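Local coordinates for protein ultraspiracle (Drosophila melanogaster, PDB 1HG4) that probably acts as a nuclear hormone receptor and transcription factor, its ligand-binding domain holding a phospholipid and locked in an inactive conformation, at residues Leu52-Val55 with Val56-Leu60; Ile200-Cys203 with Arg204-Tyr208. All blocks are in the same frame, centred on the assembly; numbering follows the deposited sequence.

Contact 1. Residues Leu52-Val55 with Val56-Leu60; sequences LCQV and VNKQL
L52-V55 and V56-L60 are consecutive turns of one regular helix, joined by i to i+4 backbone bonds: V56 N to L52 O (172° at the hydrogen), N57 N to C53 O and Q59 N to V55 O are the straighter ones, while K58 N to Q54 O is more bent; K58 N also makes a separate, weak i to i+3 bond to V55 O. Two pairs of side chains four residues apart run alongside each other. Q54 and K58 are both extended and point the same way; the amide NE2 of Q54 comes within 3.6 Å of both CE and NZ of K58, and the NZ ammonium forms a salt bridge with D27. V55 and Q59 lie side by side as well, the CG1 methyl of V55 3.9 Å from NE2 of Q59, which is hydrogen-bonded to L137 O. This helix, 46-68, belongs to the nuclear-receptor ligand-binding domain and contributes V56 to its lipid pocket, where it touches the bound phospholipid and packs on L33 and L93. With CG1 anti to its backbone N (chi1 180°), V56 leaves CG2 to lean back over the preceding turn, 3.3 Å from L52 O and 4.3 Å from CD1 of L52. On another side N57 folds its amide back beside the turn, ND2 3.1 Å from C53 O at an angle too poor for a bond. That amide is instead fixed in its rotation by the loop before the helix, OD1 accepting from F32 N and ND2 donating to L33 O.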
loop_
_atom_site.group_PDB
_atom_site.type_symbol
_atom_site.label_atom_id
_atom_site.label_comp_id
_atom_site.label_asym_id
_atom_site.label_seq_id
_atom_site.Cartn_x
_atom_site.Cartn_y
_atom_site.Cartn_z
ATOM N N LEU A 52 8.788 -39.804 -9.027
ATOM C CA LEU A 52 9.114 -38.478 -8.510
ATOM C C LEU A 52 8.027 -37.516 -8.955
ATOM O O LEU A 52 7.627 -36.640 -8.200
ATOM C CB LEU A 52 10.467 -38.005 -9.042
ATOM C CG LEU A 52 10.833 -36.551 -8.709
ATOM C CD1 LEU A 52 10.891 -36.367 -7.208
ATOM C CD2 LEU A 52 12.171 -36.195 -9.322
ATOM N N CYS A 53 7.550 -37.703 -10.184
ATOM C CA CYS A 53 6.501 -36.861 -10.747
ATOM C C CYS A 53 5.210 -36.989 -9.942
ATOM O O CYS A 53 4.573 -35.993 -9.615
ATOM C CB CYS A 53 6.233 -37.239 -12.214
ATOM S SG CYS A 53 7.488 -36.739 -13.444
ATOM N N GLN A 54 4.825 -38.212 -9.611
ATOM C CA GLN A 54 3.603 -38.423 -8.841
ATOM C C GLN A 54 3.663 -37.748 -7.472
ATOM O O GLN A 54 2.666 -37.198 -7.006
ATOM C CB GLN A 54 3.328 -39.921 -8.671
ATOM C CG GLN A 54 1.842 -40.240 -8.520
ATOM C CD GLN A 54 1.554 -41.734 -8.420
ATOM O OE1 GLN A 54 2.112 -42.547 -9.172
ATOM N NE2 GLN A 54 0.664 -42.101 -7.495
ATOM N N VAL A 55 4.826 -37.799 -6.828
ATOM C CA VAL A 55 5.007 -37.160 -5.528
ATOM C C VAL A 55 4.781 -35.647 -5.639
ATOM O O VAL A 55 3.984 -35.068 -4.897
ATOM C CB VAL A 55 6.426 -37.408 -4.976
ATOM C CG1 VAL A 55 6.725 -36.436 -3.837
ATOM C CG2 VAL A 55 6.546 -38.843 -4.469
ATOM N N VAL A 56 5.472 -35.012 -6.581
ATOM C CA VAL A 56 5.334 -33.582 -6.775
ATOM C C VAL A 56 3.914 -33.191 -7.174
ATOM O O VAL A 56 3.401 -32.190 -6.682
ATOM C CB VAL A 56 6.327 -33.081 -7.841
ATOM C CG1 VAL A 56 6.181 -31.590 -8.043
ATOM C CG2 VAL A 56 7.741 -33.395 -7.404
ATOM N N ASN A 57 3.270 -33.972 -8.046
ATOM C CA ASN A 57 1.909 -33.643 -8.470
ATOM C C ASN A 57 0.917 -33.667 -7.303
ATOM O O ASN A 57 -0.077 -32.941 -7.317
ATOM C CB ASN A 57 1.426 -34.587 -9.589
ATOM C CG ASN A 57 2.152 -34.354 -10.926
ATOM O OD1 ASN A 57 2.552 -33.245 -11.248
ATOM N ND2 ASN A 57 2.304 -35.419 -11.709
ATOM N N LYS A 58 1.188 -34.500 -6.298
ATOM C CA LYS A 58 0.320 -34.572 -5.125
ATOM C C LYS A 58 0.576 -33.365 -4.214
ATOM O O LYS A 58 -0.347 -32.804 -3.625
ATOM C CB LYS A 58 0.552 -35.870 -4.347
ATOM C CG LYS A 58 0.083 -37.112 -5.083
ATOM C CD LYS A 58 0.186 -38.379 -4.230
ATOM C CE LYS A 58 -0.273 -39.600 -5.038
ATOM N NZ LYS A 58 -0.285 -40.883 -4.257
ATOM N N GLN A 59 1.835 -32.961 -4.106
ATOM C CA GLN A 59 2.172 -31.812 -3.283
ATOM C C GLN A 59 1.629 -30.541 -3.919
ATOM O O GLN A 59 1.295 -29.584 -3.215
ATOM C CB GLN A 59 3.690 -31.720 -3.091
ATOM C CG GLN A 59 4.252 -32.891 -2.287
ATOM C CD GLN A 59 5.717 -32.733 -1.956
ATOM O OE1 GLN A 59 6.376 -31.784 -2.398
ATOM N NE2 GLN A 59 6.244 -33.667 -1.173
ATOM N N LEU A 60 1.529 -30.541 -5.250
ATOM C CA LEU A 60 0.999 -29.391 -5.970
ATOM C C LEU A 60 -0.489 -29.243 -5.668
ATOM O O LEU A 60 -0.973 -28.138 -5.404
ATOM C CB LEU A 60 1.203 -29.548 -7.475
ATOM C CG LEU A 60 2.481 -28.969 -8.077
ATOM C CD1 LEU A 60 2.538 -29.316 -9.562
ATOM C CD2 LEU A 60 2.505 -27.448 -7.883
#

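Contact 2. Residues Ile200-Cys203 with Arg204-Tyr208; sequences IEMC and REKVY
R204 opens the second turn with its backbone N bonded to I200 O at 3.0 Å, part of the i to i+4 bonding of helix 197-218 in the nuclear-receptor ligand-binding domain. Its side chain crosses that of E201 at a slant, CD lying 3.9 Å from E201 OE1. The charged ends do not meet; a water joins them, donating to E201 OE1 (2.6 Å) and accepting from R204 NH1 (2.9 Å), while NH2 reaches the carbonyl of I184. E205 crosses E201 with the carboxylate planes 79° apart, and OE2 of each stands 2.4 Å from the other. E201 reaches it through a bend at chi2 (67°). The methyl CE of M202 lies 3.6 Å from E205 OE1. In the second subunit the backbone N atoms of A198 and E199, near the start of the same helix, donate to OE2 and OE1 of E205. Replacing E205 by an alanine is likely to leave those two amides without their acceptors. K206 trails its CG past M202 O, and V207 turns CG2 to C203 O, 3.4 Å away, while packing on helix 175-186. The E201-E205 oxygen pair is too close for two bare carboxylates, so one acid probably carries a proton, although so short a distance is itself doubtful.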
loop_
_atom_site.group_PDB
_atom_site.type_symbol
_atom_site.label_atom_id
_atom_site.label_comp_id
_atom_site.label_asym_id
_atom_site.label_seq_id
_atom_site.Cartn_x
_atom_site.Cartn_y
_atom_site.Cartn_z
ATOM N N ILE A 200 -2.293 -7.730 -1.049
ATOM C CA ILE A 200 -1.310 -8.797 -0.897
ATOM C C ILE A 200 -0.108 -8.380 -0.017
ATOM O O ILE A 200 0.344 -9.144 0.852
ATOM C CB ILE A 200 -0.840 -9.281 -2.298
ATOM C CG1 ILE A 200 -2.056 -9.706 -3.124
ATOM C CG2 ILE A 200 0.079 -10.460 -2.173
ATOM C CD1 ILE A 200 -1.716 -10.165 -4.525
ATOM N N GLU A 201 0.393 -7.165 -0.231
ATOM C CA GLU A 201 1.519 -6.648 0.545
ATOM C C GLU A 201 1.135 -6.561 2.009
ATOM O O GLU A 201 1.965 -6.733 2.900
ATOM C CB GLU A 201 1.919 -5.253 0.051
ATOM C CG GLU A 201 2.868 -4.499 0.987
ATOM C CD GLU A 201 4.279 -5.114 1.098
ATOM O OE1 GLU A 201 4.618 -6.034 0.326
ATOM O OE2 GLU A 201 5.064 -4.651 1.959
ATOM N N MET A 202 -0.138 -6.288 2.250
ATOM C CA MET A 202 -0.645 -6.155 3.602
ATOM C C MET A 202 -0.590 -7.521 4.314
ATOM O O MET A 202 -0.089 -7.628 5.440
ATOM C CB MET A 202 -2.067 -5.576 3.539
ATOM C CG MET A 202 -2.387 -4.596 4.656
ATOM S SD MET A 202 -1.024 -3.421 5.016
ATOM C CE MET A 202 -0.300 -4.226 6.440
ATOM N N CYS A 203 -1.098 -8.562 3.664
ATOM C CA CYS A 203 -1.031 -9.904 4.228
ATOM C C CYS A 203 0.439 -10.213 4.563
ATOM O O CYS A 203 0.749 -10.693 5.658
ATOM C CB CYS A 203 -1.527 -10.929 3.210
ATOM S SG CYS A 203 -3.247 -10.697 2.669
ATOM N N ARG A 204 1.343 -9.936 3.622
ATOM C CA ARG A 204 2.756 -10.205 3.859
ATOM C C ARG A 204 3.249 -9.482 5.100
ATOM O O ARG A 204 3.955 -10.060 5.928
ATOM C CB ARG A 204 3.606 -9.769 2.659
ATOM C CG ARG A 204 5.100 -9.722 2.958
ATOM C CD ARG A 204 5.941 -9.429 1.719
ATOM N NE ARG A 204 6.071 -10.600 0.855
ATOM C CZ ARG A 204 6.869 -10.669 -0.213
ATOM N NH1 ARG A 204 7.625 -9.629 -0.564
ATOM N NH2 ARG A 204 6.910 -11.792 -0.925
ATOM N N GLU A 205 2.876 -8.214 5.237
ATOM C CA GLU A 205 3.311 -7.445 6.388
ATOM C C GLU A 205 2.731 -7.971 7.692
ATOM O O GLU A 205 3.373 -7.893 8.742
ATOM C CB GLU A 205 2.998 -5.958 6.170
ATOM C CG GLU A 205 3.927 -5.343 5.118
ATOM C CD GLU A 205 3.655 -3.879 4.845
ATOM O OE1 GLU A 205 3.087 -3.204 5.726
ATOM O OE2 GLU A 205 4.029 -3.402 3.748
ATOM N N LYS A 206 1.532 -8.530 7.639
ATOM C CA LYS A 206 0.954 -9.098 8.855
ATOM C C LYS A 206 1.740 -10.363 9.257
ATOM O O LYS A 206 1.850 -10.699 10.438
ATOM C CB LYS A 206 -0.528 -9.414 8.633
ATOM C CG LYS A 206 -1.345 -8.168 8.352
ATOM C CD LYS A 206 -2.829 -8.462 8.201
ATOM C CE LYS A 206 -3.622 -7.170 8.012
ATOM N NZ LYS A 206 -5.066 -7.437 7.731
ATOM N N VAL A 207 2.287 -11.062 8.270
ATOM C CA VAL A 207 3.078 -12.252 8.555
ATOM C C VAL A 207 4.414 -11.806 9.169
ATOM O O VAL A 207 4.950 -12.470 10.051
ATOM C CB VAL A 207 3.334 -13.089 7.280
ATOM C CG1 VAL A 207 4.262 -14.251 7.598
ATOM C CG2 VAL A 207 2.004 -13.618 6.717
ATOM N N TYR A 208 4.938 -10.673 8.706
ATOM C CA TYR A 208 6.181 -10.117 9.233
ATOM C C TYR A 208 5.982 -9.878 10.713
ATOM O O TYR A 208 6.804 -10.265 11.541
ATOM C CB TYR A 208 6.490 -8.773 8.576
ATOM C CG TYR A 208 7.153 -8.846 7.216
ATOM C CD1 TYR A 208 7.923 -9.940 6.838
ATOM C CD2 TYR A 208 7.026 -7.796 6.311
ATOM C CE1 TYR A 208 8.550 -9.988 5.588
ATOM C CE2 TYR A 208 7.642 -7.830 5.062
ATOM C CZ TYR A 208 8.405 -8.931 4.706
ATOM O OH TYR A 208 9.014 -8.965 3.472
HETATM O O HOH W 1 7.071 -6.790 -0.145
#

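How the contacts relate
Contact 1 and contact 2 are each a local turn-to-turn contact within one helix, 46-68 and 197-218, on opposite sides of the chain's centre. Their centres are 29 Å apart and their nearest atoms about 18 Å, so they do not touch; both belong to the same ligand-binding domain. Through V56, whose side chain is about 4 Å from the bound LPP phospholipid, contact 1 reaches the pocket, and N57 and K58 tie the same helix to the segment preceding it. Contact 2 holds none of the pocket residues; on one face it meets the second subunit through E205, on another helix 175-186 through V207. One thus borders the ligand site, the other takes part in an interface between copies of the protein.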